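Local structure of sugar ABC transporter, sugar-binding protein (Streptococcus pneumoniae, 2HQ0) at residues T5-Y10 against K34-V39; Q13-T18 against P43-V48; E181-L186 against V347-Y352; V307-Y312 against E322-A327. The protein probably binds a sugar, perhaps of the raffinose type, outside the cell and passes it to a membrane ABC importer. All blocks are in the same frame, centred on the assembly; numbering follows the deposited sequence. Where two conformers were deposited one is given.

Contact 1: T5-Y10 against K34-V39; sequences TVTIEY and KIKVKV
The ring of Y10 packs flank to flank with V39 on one face of the sheet, with V39 CG1 reaching Y10 CD2 obliquely at 4.0 Å; the indole of W283 meets the same ring with the planes about 45° apart. Y10 CG stands anti to the backbone N (chi1 164°), which swings the ring over beside V39 while Y10 CB rests 4.0 Å from V37 CG1. I8 continues the apolar row. Its CG1 occupies the position between backbone N and carbonyl carbon (chi1 60°), a torsion that turns CG1 toward the neighbouring strand, where it meets V37 CG2 at 4.0 Å. Branched aliphatic residues suit this face, on which V6, I8, I35 and V37 meet helix 292-303 and I35, V37 and V39 meet helix 18-31. The reverse face carries T7, E9, K36 and K38, polar residues at home near solvent; T7 OG1 touches K36 CB at 3.6 Å, and E9 forms a salt bridge with R52. Between the two faces, parallel-strand hydrogen bonds join the backbones. K36 gives its N to V6 O (3.0 Å) and takes I8 N on its O (3.0 Å); K38 likewise donates to I8 O (2.9 Å) and accepts from Y10 N (2.8 Å). Away from 35-40, strand 6-11 bonds through E9 to V61. Strands 6-11 and 35-40 are thus sheet neighbours, joined through helix 18-31 as a classical beta-alpha-beta crossover.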
loop_
_atom_site.group_PDB
_atom_site.type_symbol
_atom_site.label_atom_id
_atom_site.label_comp_id
_atom_site.label_asym_id
_atom_site.label_seq_id
_atom_site.Cartn_x
_atom_site.Cartn_y
_atom_site.Cartn_z
ATOM N N THR A 5 22.794 -19.641 -24.313
ATOM C CA THR A 5 21.505 -19.449 -23.622
ATOM C C THR A 5 21.701 -19.466 -22.109
ATOM O O THR A 5 22.326 -20.372 -21.658
ATOM C CB THR A 5 20.470 -20.490 -24.026
ATOM O OG1 THR A 5 20.249 -20.466 -25.460
ATOM C CG2 THR A 5 19.113 -20.289 -23.318
ATOM N N VAL A 6 21.168 -18.477 -21.399
ATOM C CA VAL A 6 21.151 -18.488 -19.942
ATOM C C VAL A 6 19.749 -18.233 -19.394
ATOM O O VAL A 6 18.955 -17.509 -19.993
ATOM C CB VAL A 6 22.118 -17.441 -19.359
ATOM C CG1 VAL A 6 23.549 -17.754 -19.768
ATOM C CG2 VAL A 6 21.721 -16.044 -19.808
ATOM N N THR A 7 19.462 -18.840 -18.248
ATOM C CA THR A 7 18.212 -18.657 -17.554
ATOM C C THR A 7 18.500 -17.814 -16.322
ATOM O O THR A 7 19.377 -18.219 -15.398
ATOM C CB THR A 7 17.587 -20.033 -17.187
ATOM O OG1 THR A 7 17.175 -20.649 -18.384
ATOM C CG2 THR A 7 16.319 -19.818 -16.171
ATOM N N ILE A 8 17.577 -16.857 -16.095
ATOM C CA ILE A 8 17.508 -16.139 -14.853
ATOM C C ILE A 8 16.114 -16.338 -14.249
ATOM O O ILE A 8 15.161 -16.579 -14.986
ATOM C CB ILE A 8 17.842 -14.667 -15.056
ATOM C CG1 ILE A 8 16.815 -14.035 -16.050
ATOM C CG2 ILE A 8 19.303 -14.529 -15.446
ATOM C CD1 ILE A 8 16.976 -12.458 -16.022
ATOM N N GLU A 9 16.029 -16.289 -12.919
ATOM C CA GLU A 9 14.741 -16.344 -12.260
ATOM C C GLU A 9 14.262 -14.950 -11.982
ATOM O O GLU A 9 15.036 -14.106 -11.576
ATOM C CB GLU A 9 14.817 -17.087 -10.912
ATOM C CG GLU A 9 14.973 -18.580 -11.101
ATOM C CD GLU A 9 15.166 -19.286 -9.820
ATOM O OE1 GLU A 9 15.540 -18.622 -8.814
ATOM O OE2 GLU A 9 14.906 -20.536 -9.850
ATOM N N TYR A 10 12.943 -14.771 -12.075
ATOM C CA TYR A 10 12.255 -13.587 -11.571
ATOM C C TYR A 10 11.337 -14.133 -10.476
ATOM O O TYR A 10 10.393 -14.894 -10.766
ATOM C CB TYR A 10 11.404 -12.888 -12.671
ATOM C CG TYR A 10 10.414 -11.925 -12.044
ATOM C CD1 TYR A 10 10.823 -11.020 -11.080
ATOM C CD2 TYR A 10 9.081 -11.991 -12.287
ATOM C CE1 TYR A 10 9.891 -10.231 -10.417
ATOM C CE2 TYR A 10 8.146 -11.217 -11.667
ATOM C CZ TYR A 10 8.559 -10.346 -10.728
ATOM O OH TYR A 10 7.638 -9.578 -10.033
ATOM N N LYS A 34 18.287 -15.348 -26.761
ATOM C CA LYS A 34 19.267 -16.085 -25.901
ATOM C C LYS A 34 19.061 -15.954 -24.349
ATOM O O LYS A 34 19.919 -16.317 -23.506
ATOM C CB LYS A 34 20.677 -15.595 -26.202
ATOM C CG LYS A 34 21.156 -15.854 -27.615
ATOM C CD LYS A 34 21.531 -17.298 -27.775
ATOM C CE LYS A 34 22.267 -17.492 -29.091
ATOM N NZ LYS A 34 22.990 -18.903 -28.962
ATOM N N ILE A 35 17.965 -15.345 -23.966
ATOM C CA ILE A 35 17.677 -15.243 -22.534
ATOM C C ILE A 35 16.344 -15.835 -22.264
ATOM O O ILE A 35 15.368 -15.543 -23.004
ATOM C CB ILE A 35 17.655 -13.765 -22.052
ATOM C CG1 ILE A 35 18.895 -13.008 -22.476
ATOM C CG2 ILE A 35 17.565 -13.636 -20.490
ATOM C CD1 ILE A 35 18.814 -11.537 -22.176
ATOM N N LYS A 36 16.290 -16.654 -21.193
ATOM C CA LYS A 36 15.061 -17.229 -20.691
ATOM C C LYS A 36 14.852 -16.751 -19.286
ATOM O O LYS A 36 15.785 -16.643 -18.442
ATOM C CB LYS A 36 15.116 -18.734 -20.677
ATOM C CG LYS A 36 15.295 -19.385 -22.042
ATOM C CD LYS A 36 14.191 -18.945 -23.041
ATOM C CE LYS A 36 14.219 -19.770 -24.306
ATOM N NZ LYS A 36 13.584 -19.004 -25.451
ATOM N N VAL A 37 13.637 -16.323 -19.073
ATOM C CA VAL A 37 13.269 -15.805 -17.748
ATOM C C VAL A 37 12.235 -16.736 -17.081
ATOM O O VAL A 37 11.211 -16.891 -17.665
ATOM C CB VAL A 37 12.794 -14.337 -17.825
ATOM C CG1 VAL A 37 12.548 -13.841 -16.407
ATOM C CG2 VAL A 37 13.798 -13.440 -18.614
ATOM N N LYS A 38 12.529 -17.356 -15.931
ATOM C CA LYS A 38 11.565 -18.199 -15.210
ATOM C C LYS A 38 10.861 -17.338 -14.177
ATOM O O LYS A 38 11.549 -16.850 -13.246
ATOM C CB LYS A 38 12.325 -19.314 -14.515
ATOM C CG LYS A 38 11.488 -20.126 -13.581
ATOM C CD LYS A 38 10.504 -20.896 -14.372
ATOM C CE LYS A 38 11.136 -21.782 -15.367
ATOM N NZ LYS A 38 10.178 -22.909 -15.804
ATOM N N VAL A 39 9.533 -17.172 -14.331
ATOM C CA VAL A 39 8.693 -16.426 -13.384
ATOM C C VAL A 39 8.263 -17.392 -12.290
ATOM O O VAL A 39 7.507 -18.382 -12.562
ATOM C CB VAL A 39 7.434 -15.793 -14.032
ATOM C CG1 VAL A 39 6.534 -15.016 -12.959
ATOM C CG2 VAL A 39 7.843 -14.822 -15.156
HETATM O O HOH W 1 22.453 -21.702 -27.070
#

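Contact 2: Q13-T18 against P43-V48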
loop_
_atom_site.group_PDB
_atom_site.type_symbol
_atom_site.label_atom_id
_atom_site.label_comp_id
_atom_site.label_asym_id
_atom_site.label_seq_id
_atom_site.Cartn_x
_atom_site.Cartn_y
_atom_site.Cartn_z
ATOM N N GLN A 13 6.162 -11.782 -6.362
ATOM C CA GLN A 13 5.191 -11.810 -5.263
ATOM C C GLN A 13 3.817 -11.291 -5.602
ATOM O O GLN A 13 2.894 -11.345 -4.784
ATOM C CB GLN A 13 5.752 -11.095 -4.024
ATOM C CG GLN A 13 6.949 -11.800 -3.461
ATOM C CD GLN A 13 7.242 -11.345 -2.023
ATOM O OE1 GLN A 13 6.468 -11.625 -1.103
ATOM N NE2 GLN A 13 8.340 -10.579 -1.820
ATOM N N LYS A 14 3.667 -10.802 -6.850
ATOM C CA LYS A 14 2.338 -10.267 -7.340
ATOM C C LYS A 14 1.577 -11.386 -8.023
ATOM O O LYS A 14 1.516 -11.460 -9.210
ATOM C CB LYS A 14 2.497 -9.098 -8.319
ATOM C CG LYS A 14 1.170 -8.314 -8.473
ATOM C CD LYS A 14 0.783 -7.591 -7.273
ATOM C CE LYS A 14 -0.571 -6.920 -7.475
ATOM N NZ LYS A 14 -0.985 -6.051 -6.257
ATOM N N LYS A 15 0.999 -12.276 -7.246
ATOM C CA LYS A 15 0.385 -13.465 -7.911
ATOM C C LYS A 15 -0.773 -13.108 -8.824
ATOM O O LYS A 15 -1.019 -13.771 -9.822
ATOM C CB LYS A 15 -0.138 -14.389 -6.879
ATOM C CG LYS A 15 0.859 -15.077 -6.145
ATOM C CD LYS A 15 0.292 -16.146 -5.285
ATOM C CE LYS A 15 1.284 -16.425 -4.174
ATOM N NZ LYS A 15 2.684 -16.672 -4.452
ATOM N N GLU A 16 -1.475 -12.042 -8.469
ATOM C CA GLU A 16 -2.622 -11.589 -9.215
ATOM C C GLU A 16 -2.282 -11.186 -10.622
ATOM O O GLU A 16 -3.150 -11.201 -11.513
ATOM C CB GLU A 16 -3.209 -10.415 -8.484
ATOM C CG GLU A 16 -3.695 -10.796 -7.010
ATOM C CD GLU A 16 -2.644 -10.586 -5.838
ATOM O OE1 GLU A 16 -1.385 -10.321 -6.019
ATOM O OE2 GLU A 16 -3.101 -10.787 -4.659
ATOM N N MET A 17 -1.013 -10.876 -10.833
ATOM C CA MET A 17 -0.557 -10.390 -12.136
ATOM C C MET A 17 0.286 -11.380 -12.880
ATOM O O MET A 17 0.905 -11.053 -13.869
ATOM C CB MET A 17 0.175 -9.048 -11.930
ATOM C CG MET A 17 -0.716 -7.871 -11.598
ATOM S SD MET A 17 -1.933 -7.559 -12.959
ATOM C CE MET A 17 -0.845 -6.857 -14.299
ATOM N N THR A 18 0.278 -12.634 -12.470
ATOM C CA THR A 18 1.115 -13.634 -13.132
ATOM C C THR A 18 0.900 -13.729 -14.628
ATOM O O THR A 18 1.864 -13.889 -15.417
ATOM C CB THR A 18 0.832 -15.017 -12.520
ATOM O OG1 THR A 18 1.352 -15.059 -11.195
ATOM C CG2 THR A 18 1.440 -16.140 -13.338
ATOM N N PRO A 43 3.758 -20.634 -2.988
ATOM C CA PRO A 43 3.011 -20.247 -1.812
ATOM C C PRO A 43 3.910 -19.726 -0.749
ATOM O O PRO A 43 5.071 -20.134 -0.711
ATOM C CB PRO A 43 2.323 -21.532 -1.350
ATOM C CG PRO A 43 2.318 -22.449 -2.553
ATOM C CD PRO A 43 3.446 -21.994 -3.430
ATOM N N ASN A 44 3.405 -18.839 0.090
ATOM C CA ASN A 44 4.202 -18.347 1.187
ATOM C C ASN A 44 5.473 -17.765 0.671
ATOM O O ASN A 44 6.553 -17.970 1.247
ATOM C CB ASN A 44 4.463 -19.489 2.170
ATOM C CG ASN A 44 3.172 -20.134 2.684
ATOM O OD1 ASN A 44 2.210 -19.427 3.016
ATOM N ND2 ASN A 44 3.143 -21.484 2.732
ATOM N N ALA A 45 5.340 -16.969 -0.365
ATOM C CA ALA A 45 6.531 -16.450 -1.048
ATOM C C ALA A 45 7.465 -15.644 -0.166
ATOM O O ALA A 45 8.655 -15.683 -0.406
ATOM C CB ALA A 45 6.125 -15.660 -2.260
ATOM N N GLY A 46 6.955 -14.797 0.703
ATOM C CA GLY A 46 7.800 -14.036 1.627
ATOM C C GLY A 46 8.707 -14.886 2.483
ATOM O O GLY A 46 9.905 -14.601 2.643
ATOM N N GLU A 47 8.127 -15.930 3.078
ATOM C CA GLU A 47 8.888 -16.816 3.890
ATOM C C GLU A 47 9.890 -17.660 3.074
ATOM O O GLU A 47 11.026 -17.906 3.489
ATOM C CB GLU A 47 7.979 -17.696 4.737
ATOM C CG GLU A 47 7.268 -16.902 5.860
ATOM C CD GLU A 47 8.256 -16.136 6.875
ATOM O OE1 GLU A 47 9.130 -16.758 7.537
ATOM O OE2 GLU A 47 8.149 -14.880 7.055
ATOM N N VAL A 48 9.462 -18.119 1.909
ATOM C CA VAL A 48 10.370 -18.848 0.986
ATOM C C VAL A 48 11.590 -17.953 0.601
ATOM O O VAL A 48 12.758 -18.376 0.632
ATOM C CB VAL A 48 9.617 -19.370 -0.257
ATOM C CG1 VAL A 48 10.533 -19.940 -1.358
ATOM C CG2 VAL A 48 8.616 -20.493 0.203
HETATM O O HOH W 2 2.664 -15.973 -1.169
#
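Q13, A45 and K15 carry most of this modest contact between the loop after strand 6-11 and the start of helix 45-55. The methyl of A45 points toward the loop, and Q13 lays its CG against A45 CB at 4.1 Å. An extended chain (chi2 -163°) carries the Q13 amide past that methyl, placing OE1 3.7 Å from G46 N, the group of G46 nearest to it, while NE2 is spent on the carbonyl O of N63. Alanine fits here because its small methyl lets both Q13 and K15 come close to the first helical turn. The K15 chain runs almost straight until the last torsion (chi4 -50°) turns NZ, which stops 4.2 Å from A45 CB and hydrogen-bonds to the carbonyl O of V42. One water joins the two parts: it accepts from A45 N at 3.0 Å and, weakly, from K15 NZ at 3.4 Å. Behind K15, its carbonyl O takes both T18 OG1 (3.0 Å) and T18 N (3.2 Å) from the same face, tying the 3-10 turn to the beginning of helix 18-31. No direct hydrogen bond spans the segments. N44, at the N-cap, makes no side-chain capping bond. A lysine ammonium beside a helix N-terminus would probably be electrostatically unfavourable, a cost that the V42 carbonyl and the bridging water may ease.

Contact 3: E181-L186 against V347-Y352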
loop_
_atom_site.group_PDB
_atom_site.type_symbol
_atom_site.label_atom_id
_atom_site.label_comp_id
_atom_site.label_asym_id
_atom_site.label_seq_id
_atom_site.Cartn_x
_atom_site.Cartn_y
_atom_site.Cartn_z
ATOM N N GLU A 181 6.575 12.905 11.133
ATOM C CA GLU A 181 5.999 13.436 12.323
ATOM C C GLU A 181 5.159 12.389 13.087
ATOM O O GLU A 181 5.230 12.359 14.286
ATOM C CB GLU A 181 5.194 14.674 11.980
ATOM C CG GLU A 181 6.006 15.824 11.445
ATOM C CD GLU A 181 6.135 15.853 9.883
ATOM O OE1 GLU A 181 5.947 14.797 9.153
ATOM O OE2 GLU A 181 6.547 16.911 9.386
ATOM N N ALA A 182 4.456 11.545 12.343
ATOM C CA ALA A 182 3.667 10.526 12.999
ATOM C C ALA A 182 4.597 9.497 13.660
ATOM O O ALA A 182 4.424 9.130 14.854
ATOM C CB ALA A 182 2.787 9.818 11.998
ATOM N N ASN A 183 5.639 9.104 12.954
ATOM C CA ASN A 183 6.586 8.205 13.549
ATOM C C ASN A 183 7.374 8.858 14.662
ATOM O O ASN A 183 7.789 8.212 15.627
ATOM C CB ASN A 183 7.522 7.503 12.601
ATOM C CG ASN A 183 7.038 6.179 12.095
ATOM O OD1 ASN A 183 6.198 5.576 12.769
ATOM N ND2 ASN A 183 7.612 5.690 11.035
ATOM N N GLN A 184 7.582 10.167 14.594
ATOM C CA GLN A 184 8.171 10.834 15.768
ATOM C C GLN A 184 7.363 10.633 17.060
ATOM O O GLN A 184 7.792 10.350 18.165
ATOM C CB GLN A 184 8.409 12.339 15.545
ATOM C CG GLN A 184 9.224 12.997 16.622
ATOM C CD GLN A 184 10.663 12.421 16.726
ATOM O OE1 GLN A 184 11.299 12.191 15.703
ATOM N NE2 GLN A 184 11.147 12.176 17.969
ATOM N N TYR A 185 6.042 10.875 16.918
ATOM C CA TYR A 185 5.174 10.743 18.027
ATOM C C TYR A 185 5.067 9.343 18.506
ATOM O O TYR A 185 5.047 9.174 19.731
ATOM C CB TYR A 185 3.737 11.251 17.652
ATOM C CG TYR A 185 2.766 11.192 18.763
ATOM C CD1 TYR A 185 2.751 12.117 19.798
ATOM C CD2 TYR A 185 1.802 10.193 18.778
ATOM C CE1 TYR A 185 1.847 12.076 20.823
ATOM C CE2 TYR A 185 0.962 10.093 19.845
ATOM C CZ TYR A 185 0.976 10.987 20.881
ATOM O OH TYR A 185 0.097 10.874 21.908
ATOM N N LEU A 186 4.987 8.349 17.615
ATOM C CA LEU A 186 4.706 6.983 18.046
ATOM C C LEU A 186 5.992 6.217 18.380
ATOM O O LEU A 186 6.125 5.608 19.444
ATOM C CB LEU A 186 3.987 6.254 16.898
ATOM C CG LEU A 186 2.572 6.724 16.549
ATOM C CD1 LEU A 186 2.096 6.076 15.223
ATOM C CD2 LEU A 186 1.653 6.546 17.799
ATOM N N VAL A 347 5.271 6.855 2.804
ATOM C CA VAL A 347 5.574 5.476 2.881
ATOM C C VAL A 347 5.017 4.895 4.192
ATOM O O VAL A 347 5.020 5.511 5.230
ATOM C CB VAL A 347 7.089 5.229 2.785
ATOM C CG1 VAL A 347 7.457 3.735 2.987
ATOM C CG2 VAL A 347 7.649 5.766 1.440
ATOM N N TRP A 348 4.448 3.689 4.108
ATOM C CA TRP A 348 3.980 3.004 5.311
ATOM C C TRP A 348 4.894 3.190 6.463
ATOM O O TRP A 348 6.098 3.026 6.403
ATOM C CB TRP A 348 3.903 1.508 5.003
ATOM C CG TRP A 348 2.831 1.046 4.107
ATOM C CD1 TRP A 348 2.966 0.518 2.900
ATOM C CD2 TRP A 348 1.439 1.063 4.374
ATOM N NE1 TRP A 348 1.747 0.227 2.322
ATOM C CE2 TRP A 348 0.782 0.586 3.231
ATOM C CE3 TRP A 348 0.692 1.422 5.467
ATOM C CZ2 TRP A 348 -0.618 0.415 3.204
ATOM C CZ3 TRP A 348 -0.664 1.246 5.479
ATOM C CH2 TRP A 348 -1.288 0.796 4.336
ATOM N N LEU A 349 4.256 3.522 7.600
ATOM C CA LEU A 349 5.020 3.847 8.838
ATOM C C LEU A 349 5.874 2.678 9.285
ATOM O O LEU A 349 6.878 2.851 9.955
ATOM C CB LEU A 349 4.162 4.400 9.958
ATOM C CG LEU A 349 3.370 5.688 9.630
ATOM C CD1 LEU A 349 2.528 6.054 10.795
ATOM C CD2 LEU A 349 4.376 6.810 9.221
ATOM N N GLN A 350 5.350 1.436 9.006
ATOM C CA GLN A 350 6.087 0.245 9.498
ATOM C C GLN A 350 7.387 -0.019 8.840
ATOM O O GLN A 350 8.126 -0.911 9.280
ATOM C CB GLN A 350 5.209 -0.977 9.505
ATOM C CG GLN A 350 4.831 -1.554 8.159
ATOM C CD GLN A 350 3.588 -0.979 7.514
ATOM O OE1 GLN A 350 3.100 0.034 7.985
ATOM N NE2 GLN A 350 3.084 -1.600 6.407
ATOM N N GLN A 351 7.746 0.831 7.849
ATOM C CA GLN A 351 9.100 0.861 7.390
ATOM C C GLN A 351 10.092 0.931 8.547
ATOM O O GLN A 351 11.247 0.479 8.406
ATOM C CB GLN A 351 9.270 2.011 6.398
ATOM C CG GLN A 351 10.650 2.123 5.756
ATOM C CD GLN A 351 10.760 3.257 4.772
ATOM O OE1 GLN A 351 10.036 4.272 4.909
ATOM N NE2 GLN A 351 11.583 3.046 3.718
ATOM N N TYR A 352 9.676 1.656 9.566
ATOM C CA TYR A 352 10.556 1.938 10.684
ATOM C C TYR A 352 10.034 1.288 11.969
ATOM O O TYR A 352 10.395 1.667 13.065
ATOM C CB TYR A 352 10.744 3.425 10.869
ATOM C CG TYR A 352 11.467 4.051 9.717
ATOM C CD1 TYR A 352 12.799 3.799 9.484
ATOM C CD2 TYR A 352 10.789 4.803 8.768
ATOM C CE1 TYR A 352 13.429 4.287 8.391
ATOM C CE2 TYR A 352 11.426 5.278 7.679
ATOM C CZ TYR A 352 12.773 5.046 7.522
ATOM O OH TYR A 352 13.476 5.569 6.447
#
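The side chains of N183 and L349 run antiparallel alongside one another, and one hydrogen bond fastens them: N183 ND2 donates to L349 O at 3.1 Å, almost straight at 177°. The bond lies in the amide plane of N183 and meets a lone pair in the plane of the carbonyl. That oxygen also accepts Y352 N at 3.1 Å, the i to i+3 bond of the short 3-10 segment 349-351, which leads from strand 345-347 toward helix 357-369. Asparagine suits the place because its amide works at both ends: OD1 accepts from W353 NE1, so the rotation of the group is doubly fixed and its buried polar atoms have partners. Packing supplies the rest. L349 points toward helix 179-186 and sets CD1 4.0 Å from A182 CB; L186 CD1 is more distant from L349 CD1, at 4.4 Å. L349 CB meets N183 OD1 at 3.7 Å. At the Y352 ring, N183 ND2 lies near the plane, at the edge, 4.0 Å from Y352 CD2.

Contact 4: V307-Y312 against E322-A327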
loop_
_atom_site.group_PDB
_atom_site.type_symbol
_atom_site.label_atom_id
_atom_site.label_comp_id
_atom_site.label_asym_id
_atom_site.label_seq_id
_atom_site.Cartn_x
_atom_site.Cartn_y
_atom_site.Cartn_z
ATOM N N VAL A 307 6.014 -1.222 -22.049
ATOM C CA VAL A 307 5.999 -2.501 -21.326
ATOM C C VAL A 307 5.282 -2.299 -19.999
ATOM O O VAL A 307 4.333 -3.046 -19.642
ATOM C CB VAL A 307 7.426 -3.074 -21.093
ATOM C CG1 VAL A 307 7.317 -4.365 -20.258
ATOM C CG2 VAL A 307 8.151 -3.326 -22.418
ATOM N N MET A 308 5.665 -1.258 -19.237
ATOM C CA MET A 308 4.935 -0.970 -18.039
ATOM C C MET A 308 3.434 -0.656 -18.310
ATOM O O MET A 308 2.596 -0.910 -17.462
ATOM C CB MET A 308 5.586 0.243 -17.329
ATOM C CG MET A 308 5.007 0.655 -16.043
ATOM S SD MET A 308 5.300 -0.653 -14.806
ATOM C CE MET A 308 3.765 -0.702 -14.055
ATOM N N GLN A 309 3.115 -0.112 -19.503
ATOM C CA GLN A 309 1.741 0.218 -19.823
ATOM C C GLN A 309 0.936 -1.061 -19.848
ATOM O O GLN A 309 -0.239 -1.040 -19.432
ATOM C CB GLN A 309 1.640 0.846 -21.205
ATOM C CG GLN A 309 0.254 1.399 -21.555
ATOM C CD GLN A 309 0.011 2.709 -20.895
ATOM O OE1 GLN A 309 0.806 3.632 -21.042
ATOM N NE2 GLN A 309 -1.076 2.805 -20.124
ATOM N N LYS A 310 1.546 -2.163 -20.292
ATOM C CA LYS A 310 0.820 -3.447 -20.335
ATOM C C LYS A 310 0.414 -3.886 -18.949
ATOM O O LYS A 310 -0.713 -4.328 -18.699
ATOM C CB LYS A 310 1.653 -4.572 -20.977
ATOM C CG LYS A 310 1.772 -4.512 -22.478
ATOM C CD LYS A 310 2.205 -5.874 -23.042
ATOM C CE LYS A 310 2.575 -5.831 -24.530
ATOM N NZ LYS A 310 1.590 -5.238 -25.480
ATOM N N TYR A 311 1.318 -3.740 -18.019
ATOM C CA TYR A 311 1.018 -4.090 -16.646
ATOM C C TYR A 311 0.018 -3.149 -16.034
ATOM O O TYR A 311 -0.932 -3.579 -15.433
ATOM C CB TYR A 311 2.309 -4.109 -15.834
ATOM C CG TYR A 311 2.164 -4.536 -14.384
ATOM C CD1 TYR A 311 2.519 -5.781 -14.026
ATOM C CD2 TYR A 311 1.771 -3.665 -13.402
ATOM C CE1 TYR A 311 2.416 -6.209 -12.725
ATOM C CE2 TYR A 311 1.658 -4.034 -12.119
ATOM C CZ TYR A 311 1.920 -5.327 -11.766
ATOM O OH TYR A 311 1.822 -5.599 -10.385
ATOM N N TYR A 312 0.243 -1.844 -16.174
ATOM C CA TYR A 312 -0.608 -0.844 -15.555
ATOM C C TYR A 312 -2.044 -0.982 -16.026
ATOM O O TYR A 312 -2.984 -0.838 -15.253
ATOM C CB TYR A 312 -0.078 0.515 -15.972
ATOM C CG TYR A 312 -0.925 1.637 -15.470
ATOM C CD1 TYR A 312 -0.914 2.022 -14.141
ATOM C CD2 TYR A 312 -1.792 2.271 -16.310
ATOM C CE1 TYR A 312 -1.726 3.043 -13.656
ATOM C CE2 TYR A 312 -2.618 3.275 -15.845
ATOM C CZ TYR A 312 -2.594 3.682 -14.509
ATOM O OH TYR A 312 -3.391 4.723 -14.020
ATOM N N GLU A 322 8.055 6.789 -15.990
ATOM C CA GLU A 322 7.870 7.869 -17.003
ATOM C C GLU A 322 7.165 7.372 -18.226
ATOM O O GLU A 322 7.491 6.292 -18.713
ATOM C CB GLU A 322 9.204 8.337 -17.413
ATOM C CG GLU A 322 9.769 9.388 -16.588
ATOM C CD GLU A 322 11.142 9.907 -17.139
ATOM O OE1 GLU A 322 11.803 9.361 -18.098
ATOM O OE2 GLU A 322 11.629 10.841 -16.511
ATOM N N GLY A 323 6.276 8.161 -18.818
ATOM C CA GLY A 323 5.808 7.805 -20.140
ATOM C C GLY A 323 4.590 6.939 -20.220
ATOM O O GLY A 323 4.070 6.620 -21.287
ATOM N N VAL A 324 4.146 6.447 -19.055
ATOM C CA VAL A 324 2.935 5.579 -18.986
ATOM C C VAL A 324 1.731 6.492 -18.934
ATOM O O VAL A 324 1.709 7.491 -18.201
ATOM C CB VAL A 324 2.985 4.671 -17.759
ATOM C CG1 VAL A 324 1.696 3.908 -17.616
ATOM C CG2 VAL A 324 4.194 3.754 -17.874
ATOM N N LYS A 325 0.732 6.156 -19.751
ATOM C CA LYS A 325 -0.524 6.870 -19.761
ATOM C C LYS A 325 -1.381 6.365 -18.597
ATOM O O LYS A 325 -1.920 5.296 -18.660
ATOM C CB LYS A 325 -1.232 6.631 -21.099
ATOM C CG LYS A 325 -2.482 7.485 -21.328
ATOM C CD LYS A 325 -3.023 7.286 -22.754
ATOM C CE LYS A 325 -3.952 6.079 -22.840
ATOM N NZ LYS A 325 -4.444 5.751 -24.218
ATOM N N GLN A 326 -1.539 7.149 -17.560
ATOM C CA GLN A 326 -2.376 6.687 -16.459
ATOM C C GLN A 326 -3.827 7.092 -16.695
ATOM O O GLN A 326 -4.164 7.933 -17.562
ATOM C CB GLN A 326 -1.744 7.077 -15.105
ATOM C CG GLN A 326 -0.433 6.234 -14.917
ATOM C CD GLN A 326 0.430 6.610 -13.694
ATOM O OE1 GLN A 326 0.138 6.302 -12.388
ATOM N NE2 GLN A 326 1.615 7.215 -14.107
ATOM N N ALA A 327 -4.677 6.499 -15.888
ATOM C CA ALA A 327 -6.092 6.506 -16.076
ATOM C C ALA A 327 -6.536 7.910 -15.745
ATOM O O ALA A 327 -5.966 8.611 -14.904
ATOM C CB ALA A 327 -6.758 5.503 -15.124
HETATM O O HOH W 3 2.603 4.635 -22.793
HETATM O O HOH W 4 -2.508 6.005 -11.814
#
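Helix 305-315 is flanked by the irregular chain that follows it, and the two are pinned together by Q309 and Y312. Q309 reaches K325 with a chain bent at chi2 (78°), which brings its amide level with the backbone. K325 N donates to Q309 OE1 (2.8 Å) in the carbonyl plane, on a lone pair, while Q309 NE2 donates to K325 O (3.0 Å), nearly straight at 172°. One glutamine thus satisfies both backbone groups of a single residue, much as an adjacent strand would, a natural use of an amide beside a loop that has no regular structure of its own. Water 3 donates to Q309 OE1 and to G323 O, and D313 receives NE2 as well. The helix presents M308 and Y312 one turn apart, and V324 points toward the helix and packs against both: V324 CG2 lies on M308 CG at 3.7 Å, and V324 CG1 is 4.1 Å from Y312 CD2. Farther along, Y312 OH accepts A327 N at 2.9 Å, the donor lying near the ring plane. Q326 crosses this ring at about a right angle, its CG sitting over one face 3.8 Å from the Y312 centroid in a CH-pi contact. Water 4 links Y312 OH to Q326 OE1, which also accepts from T319 N.

Contacts 1 and 2 interlock along the chain: strand 6-11 leads into the loop of contact 2 and strand 35-40 into its helix 45-55, so that their segments alternate, with centres 18 Å apart. Contact 4 comes much later in sequence yet returns to this region, its helix 305-315 touching contact 2 where K14 CG lies 3.4 Å from Y311 OH. Contact 3 spans the longest separation, and all of contact 4 falls between its two segments; their centres are 30 Å apart, on opposite sides of the chain's centre. Early and late parts of the sequence are therefore interwoven, consistent with the two-lobed solute-binding protein fold, whose chain passes between lobes more than once.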